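PDB 4EXJ: protein URE2 from Lodderomyces elongisporus NRRL YB-4239, which is of unknown function but belongs to the glutathione S-transferase superfamily and may bind glutathione or take part in transcription regulation. Local coordinates for residues 43-48 and 52-57; 21-26 and 205-210. One frame throughout, in Å; residues are numbered along the deposited sequence.

Contact 1. Residues 43-48 and 52-57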
loop_
_atom_site.group_PDB
_atom_site.type_symbol
_atom_site.label_atom_id
_atom_site.label_comp_id
_atom_site.label_asym_id
_atom_site.label_seq_id
_atom_site.Cartn_x
_atom_site.Cartn_y
_atom_site.Cartn_z
ATOM N N ASP B 43 1.638 -26.051 -1.236
ATOM C CA ASP B 43 1.828 -25.876 0.205
ATOM C C ASP B 43 3.151 -25.188 0.556
ATOM O O ASP B 43 3.207 -24.357 1.467
ATOM C CB ASP B 43 1.711 -27.221 0.938
ATOM C CG ASP B 43 0.267 -27.674 1.100
ATOM O OD1 ASP B 43 -0.645 -26.893 0.759
ATOM O OD2 ASP B 43 0.039 -28.810 1.569
ATOM N N TRP B 44 4.217 -25.524 -0.163
ATOM C CA TRP B 44 5.532 -25.029 0.208
ATOM C C TRP B 44 5.599 -23.521 0.012
ATOM O O TRP B 44 6.239 -22.816 0.797
ATOM C CB TRP B 44 6.632 -25.714 -0.592
ATOM C CG TRP B 44 6.651 -25.333 -2.037
ATOM C CD1 TRP B 44 6.008 -25.965 -3.050
ATOM C CD2 TRP B 44 7.348 -24.226 -2.626
ATOM N NE1 TRP B 44 6.256 -25.329 -4.242
ATOM C CE2 TRP B 44 7.085 -24.261 -4.010
ATOM C CE3 TRP B 44 8.180 -23.219 -2.117
ATOM C CZ2 TRP B 44 7.617 -23.325 -4.894
ATOM C CZ3 TRP B 44 8.711 -22.287 -2.997
ATOM C CH2 TRP B 44 8.426 -22.344 -4.367
ATOM N N TYR B 45 4.942 -23.035 -1.041
ATOM C CA TYR B 45 4.911 -21.589 -1.278
ATOM C C TYR B 45 4.029 -20.850 -0.279
ATOM O O TYR B 45 4.421 -19.799 0.223
ATOM C CB TYR B 45 4.497 -21.224 -2.715
ATOM C CG TYR B 45 4.780 -19.762 -2.984
ATOM C CD1 TYR B 45 3.759 -18.814 -2.960
ATOM C CD2 TYR B 45 6.084 -19.329 -3.206
ATOM C CE1 TYR B 45 4.033 -17.463 -3.172
ATOM C CE2 TYR B 45 6.362 -17.991 -3.408
ATOM C CZ TYR B 45 5.329 -17.069 -3.395
ATOM O OH TYR B 45 5.604 -15.727 -3.595
ATOM N N LEU B 46 2.845 -21.390 0.009
ATOM C CA LEU B 46 1.899 -20.731 0.916
ATOM C C LEU B 46 2.441 -20.666 2.340
ATOM O O LEU B 46 2.031 -19.823 3.126
ATOM C CB LEU B 46 0.546 -21.443 0.906
ATOM C CG LEU B 46 -0.272 -21.325 -0.376
ATOM C CD1 LEU B 46 -1.634 -21.979 -0.188
ATOM C CD2 LEU B 46 -0.439 -19.860 -0.793
ATOM N N LYS B 47 3.364 -21.568 2.662
ATOM C CA LYS B 47 4.072 -21.515 3.922
ATOM C C LYS B 47 4.996 -20.288 3.972
ATOM O O LYS B 47 5.139 -19.649 5.013
ATOM C CB LYS B 47 4.882 -22.805 4.108
ATOM C CG LYS B 47 5.610 -22.907 5.437
ATOM C CD LYS B 47 5.895 -24.371 5.784
ATOM C CE LYS B 47 6.467 -24.520 7.187
ATOM N NZ LYS B 47 7.857 -24.005 7.266
ATOM N N LEU B 48 5.619 -19.970 2.840
ATOM C CA LEU B 48 6.502 -18.804 2.747
ATOM C C LEU B 48 5.691 -17.509 2.655
ATOM O O LEU B 48 6.075 -16.467 3.221
ATOM C CB LEU B 48 7.409 -18.924 1.522
ATOM C CG LEU B 48 8.372 -20.127 1.460
ATOM C CD1 LEU B 48 9.154 -20.129 0.153
ATOM C CD2 LEU B 48 9.326 -20.111 2.639
ATOM N N GLY B 52 -0.299 -15.785 -1.041
ATOM C CA GLY B 52 -0.341 -16.511 -2.313
ATOM C C GLY B 52 -0.009 -15.685 -3.544
ATOM O O GLY B 52 -0.457 -15.990 -4.654
ATOM N N ILE B 53 0.807 -14.670 -3.360
ATOM C CA ILE B 53 1.210 -13.781 -4.419
ATOM C C ILE B 53 2.720 -13.718 -4.473
ATOM O O ILE B 53 3.369 -14.110 -3.557
ATOM C CB ILE B 53 0.697 -12.349 -4.183
ATOM C CG1 ILE B 53 1.209 -11.820 -2.853
ATOM C CG2 ILE B 53 -0.771 -12.306 -4.228
ATOM C CD1 ILE B 53 0.880 -10.382 -2.577
ATOM N N VAL B 54 3.247 -13.262 -5.592
ATOM C CA VAL B 54 4.660 -13.014 -5.731
ATOM C C VAL B 54 4.871 -11.554 -5.479
ATOM O O VAL B 54 3.967 -10.798 -5.643
ATOM C CB VAL B 54 5.187 -13.333 -7.135
ATOM C CG1 VAL B 54 5.080 -14.757 -7.423
ATOM C CG2 VAL B 54 4.525 -12.476 -8.192
ATOM N N PRO B 55 6.059 -11.153 -5.101
ATOM C CA PRO B 55 7.191 -12.017 -4.837
ATOM C C PRO B 55 7.388 -12.307 -3.367
ATOM O O PRO B 55 6.773 -11.719 -2.567
ATOM C CB PRO B 55 8.348 -11.169 -5.296
ATOM C CG PRO B 55 7.918 -9.790 -5.043
ATOM C CD PRO B 55 6.456 -9.745 -5.110
ATOM N N THR B 56 8.281 -13.233 -3.071
ATOM C CA THR B 56 8.726 -13.481 -1.704
ATOM C C THR B 56 10.239 -13.560 -1.712
ATOM O O THR B 56 10.820 -14.297 -2.503
ATOM C CB THR B 56 8.211 -14.832 -1.191
ATOM O OG1 THR B 56 6.796 -14.852 -1.247
ATOM C CG2 THR B 56 8.640 -15.033 0.270
ATOM N N LEU B 57 10.887 -12.828 -0.815
ATOM C CA LEU B 57 12.305 -13.000 -0.592
ATOM C C LEU B 57 12.522 -13.833 0.662
ATOM O O LEU B 57 12.088 -13.437 1.735
ATOM C CB LEU B 57 12.953 -11.643 -0.377
ATOM C CG LEU B 57 14.458 -11.683 -0.170
ATOM C CD1 LEU B 57 15.171 -12.200 -1.422
ATOM C CD2 LEU B 57 14.935 -10.286 0.179
#
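Tyr45 reaches from helix 43-48 to the chain at 52-57 and makes both hydrogen bonds of the contact with its phenol oxygen. Tyr45 OH donates to Ile53 O at 2.8 Å and accepts from Thr56 OG1, also at 2.8 Å, so the hydroxyl is gripped from a main-chain carbonyl and from a side chain. The Ile53 carbonyl lies at the ring edge, in the ring plane, and Tyr45 CE1 is 3.4 Å from Ile53 O. Seen from the acceptor the bond is bent: the C=O...donor angle is 129°, and the phenol oxygen stands 34° out of the carbonyl plane. Thr56 meets the ring differently. Its hydroxyl comes obliquely, and Tyr45 and Thr56 run alongside each other with opposite headings. The ring reaches the loop because chi1 of -167° turns Tyr45 CG away from its own backbone N.

In glutathione S-transferases a cis-proline stands before the third strand of the thioredoxin-like N-terminal domain. Pro55 fits this description, with a cis peptide bond before it and strand 56-58 just after; the tyrosine bonds therefore tie the helix to positions on either side of the cis-proline, Ile53 two residues before it and Thr56 just after. Thr56 OG1 is also hydrogen-bonded to Asn49 ND2, which helps fix its rotation, while the backbone of Thr56 pairs with Tyr7 of the neighbouring strand.

The methyl Val54 CG1 lies beside Tyr45 OH at 4.0 Å. Apolar contacts border this polar centre: Leu48 CB lies 4.3 Å from Thr56 CG2, and at the margin Leu46 CD2 packs on Gly52 CA at 3.7 Å, where the glycine takes a positive phi. Next along the helix, Trp44 lays one ring face over Tyr45 CB and meets Tyr7 with its ring, while Ile53 points away from the helix and packs on Gln109 of the second subunit.

Contact 2. Residues 21-26 and 205-210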
loop_
_atom_site.group_PDB
_atom_site.type_symbol
_atom_site.label_atom_id
_atom_site.label_comp_id
_atom_site.label_asym_id
_atom_site.label_seq_id
_atom_site.Cartn_x
_atom_site.Cartn_y
_atom_site.Cartn_z
ATOM N N GLY B 21 17.709 -5.970 -6.916
ATOM C CA GLY B 21 18.741 -6.979 -6.619
ATOM C C GLY B 21 19.821 -7.022 -7.691
ATOM O O GLY B 21 21.014 -7.093 -7.388
ATOM N N LYS B 22 19.401 -6.995 -8.948
ATOM C CA LYS B 22 20.361 -7.002 -10.059
ATOM C C LYS B 22 21.189 -5.724 -10.163
ATOM O O LYS B 22 22.392 -5.789 -10.418
ATOM C CB LYS B 22 19.652 -7.298 -11.371
ATOM C CG LYS B 22 19.041 -8.687 -11.384
ATOM C CD LYS B 22 18.862 -9.212 -12.797
ATOM C CE LYS B 22 18.965 -10.732 -12.820
ATOM N NZ LYS B 22 19.310 -11.221 -14.183
ATOM N N LEU B 23 20.570 -4.564 -9.947
ATOM C CA LEU B 23 21.322 -3.297 -9.962
ATOM C C LEU B 23 22.420 -3.281 -8.908
ATOM O O LEU B 23 23.462 -2.652 -9.102
ATOM C CB LEU B 23 20.404 -2.087 -9.750
ATOM C CG LEU B 23 19.440 -1.751 -10.893
ATOM C CD1 LEU B 23 18.591 -0.546 -10.490
ATOM C CD2 LEU B 23 20.196 -1.460 -12.177
ATOM N N LEU B 24 22.175 -3.967 -7.800
ATOM C CA LEU B 24 23.118 -4.015 -6.685
ATOM C C LEU B 24 24.115 -5.151 -6.805
ATOM O O LEU B 24 25.042 -5.252 -5.996
ATOM C CB LEU B 24 22.356 -4.223 -5.370
ATOM C CG LEU B 24 21.608 -3.015 -4.817
ATOM C CD1 LEU B 24 20.667 -3.405 -3.657
ATOM C CD2 LEU B 24 22.610 -1.930 -4.400
ATOM N N ASN B 25 23.908 -6.020 -7.784
ATOM C CA ASN B 25 24.597 -7.310 -7.810
ATOM C C ASN B 25 24.569 -7.981 -6.455
ATOM O O ASN B 25 25.592 -8.458 -5.967
ATOM C CB ASN B 25 26.032 -7.154 -8.300
ATOM C CG ASN B 25 26.113 -7.059 -9.809
ATOM O OD1 ASN B 25 25.873 -8.039 -10.514
ATOM N ND2 ASN B 25 26.437 -5.873 -10.314
ATOM N N ALA B 26 23.385 -8.005 -5.846
ATOM C CA ALA B 26 23.206 -8.585 -4.525
ATOM C C ALA B 26 23.274 -10.092 -4.598
ATOM O O ALA B 26 22.902 -10.697 -5.611
ATOM C CB ALA B 26 21.872 -8.147 -3.914
ATOM N N PHE B 205 17.933 3.894 -17.401
ATOM C CA PHE B 205 18.944 3.819 -16.344
ATOM C C PHE B 205 19.696 2.498 -16.382
ATOM O O PHE B 205 19.085 1.416 -16.335
ATOM C CB PHE B 205 18.291 4.006 -14.967
ATOM C CG PHE B 205 19.272 4.084 -13.839
ATOM C CD1 PHE B 205 19.935 5.267 -13.558
ATOM C CD2 PHE B 205 19.529 2.977 -13.059
ATOM C CE1 PHE B 205 20.847 5.343 -12.517
ATOM C CE2 PHE B 205 20.451 3.040 -12.017
ATOM C CZ PHE B 205 21.105 4.225 -11.742
ATOM N N GLU B 206 21.029 2.575 -16.477
ATOM C CA GLU B 206 21.875 1.370 -16.476
ATOM C C GLU B 206 21.260 0.225 -17.275
ATOM O O GLU B 206 20.916 0.409 -18.442
ATOM C CB GLU B 206 22.248 0.950 -15.054
ATOM C CG GLU B 206 23.047 2.054 -14.331
ATOM C CD GLU B 206 23.475 1.690 -12.923
ATOM O OE1 GLU B 206 23.282 0.533 -12.497
ATOM O OE2 GLU B 206 24.036 2.573 -12.237
ATOM N N ASN B 207 21.127 -0.953 -16.666
ATOM C CA ASN B 207 20.597 -2.101 -17.404
ATOM C C ASN B 207 19.155 -2.469 -17.033
ATOM O O ASN B 207 18.745 -3.614 -17.207
ATOM C CB ASN B 207 21.513 -3.325 -17.268
ATOM C CG ASN B 207 21.710 -3.753 -15.840
ATOM O OD1 ASN B 207 21.563 -2.959 -14.911
ATOM N ND2 ASN B 207 22.032 -5.027 -15.651
ATOM N N VAL B 208 18.406 -1.483 -16.544
ATOM C CA VAL B 208 16.999 -1.676 -16.159
ATOM C C VAL B 208 16.191 -2.271 -17.302
ATOM O O VAL B 208 15.482 -3.249 -17.105
ATOM C CB VAL B 208 16.363 -0.361 -15.662
ATOM C CG1 VAL B 208 14.829 -0.491 -15.566
ATOM C CG2 VAL B 208 16.956 0.013 -14.293
ATOM N N GLU B 209 16.306 -1.697 -18.498
ATOM C CA GLU B 209 15.491 -2.171 -19.608
ATOM C C GLU B 209 15.834 -3.597 -20.007
ATOM O O GLU B 209 14.928 -4.420 -20.217
ATOM C CB GLU B 209 15.588 -1.236 -20.803
ATOM C CG GLU B 209 14.525 -1.528 -21.833
ATOM C CD GLU B 209 14.607 -0.591 -23.002
ATOM O OE1 GLU B 209 15.743 -0.322 -23.446
ATOM O OE2 GLU B 209 13.541 -0.134 -23.474
ATOM N N GLU B 210 17.135 -3.891 -20.094
ATOM C CA GLU B 210 17.615 -5.242 -20.373
ATOM C C GLU B 210 17.045 -6.248 -19.381
ATOM O O GLU B 210 16.572 -7.328 -19.769
ATOM C CB GLU B 210 19.149 -5.266 -20.330
ATOM C CG GLU B 210 19.772 -6.636 -20.476
ATOM C CD GLU B 210 21.292 -6.600 -20.289
ATOM O OE1 GLU B 210 21.905 -5.545 -20.564
ATOM O OE2 GLU B 210 21.874 -7.625 -19.870
HETATM O O HOH W 1 23.272 -6.419 -13.271
HETATM O O HOH W 2 24.211 -0.202 -10.110
#
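Leu23, in the last turn of helix 15-23, fits one methyl, CD2, against three residues of 205-210. Leu23 CD2 lies 3.4 Å from Asn207 OD1, 3.7 Å from Glu206 OE1 and 4.1 Å from Val208 CG2. The other methyl, Leu23 CD1, meets the Phe205 ring edge near its plane, 4.3 Å from CE2. Two waters link the polar groups: one donates to Lys22 O and accepts from Asn207 ND2 at 3.0 Å, the other donates both to Leu23 O and to Glu206 OE1, the latter at 2.7 Å.

A type II' turn from Phe205 to Val208, closed by Val208 N to Phe205 O, brings these side chains together. Asn207 occupies the N-cap position of helix 208-213, but its chi1 of 59° sends the amide toward Leu23 and it makes no capping bond. Glu206 CG sits above one face of Phe205, near the rim, and OE2 is anchored in a salt bridge to Lys84. Across the contact, a Schellman motif at Asn25 ends the leucine's helix; Phe85, Phe161 and Ile166 also touch Leu23. With van der Waals packing direct and polar links carried by water, this surface association probably depends on shape fit and retained waters.

Contact 1 and contact 2 lie 24 Å apart between centres, with nearest atoms about 8 Å apart, and do not touch. In chain order, 21-26 comes first, both segments of contact 1 follow, and 205-210 comes last, so contact 1 is local, whereas contact 2 spans 178 intervening residues. Both use the N-terminal, thioredoxin-like domain: helix 15-23 connects the parallel strands 4-8 and 28-32 in a beta-alpha-beta crossover, and strand 56-58 pairs with 4-8 in the same mixed sheet. Contact 1 secures helix 43-48 to the loop leading into that sheet; contact 2 joins helix 15-23 to the turn before helix 208-213, tying the N-terminal domain to the chain's C-terminal part.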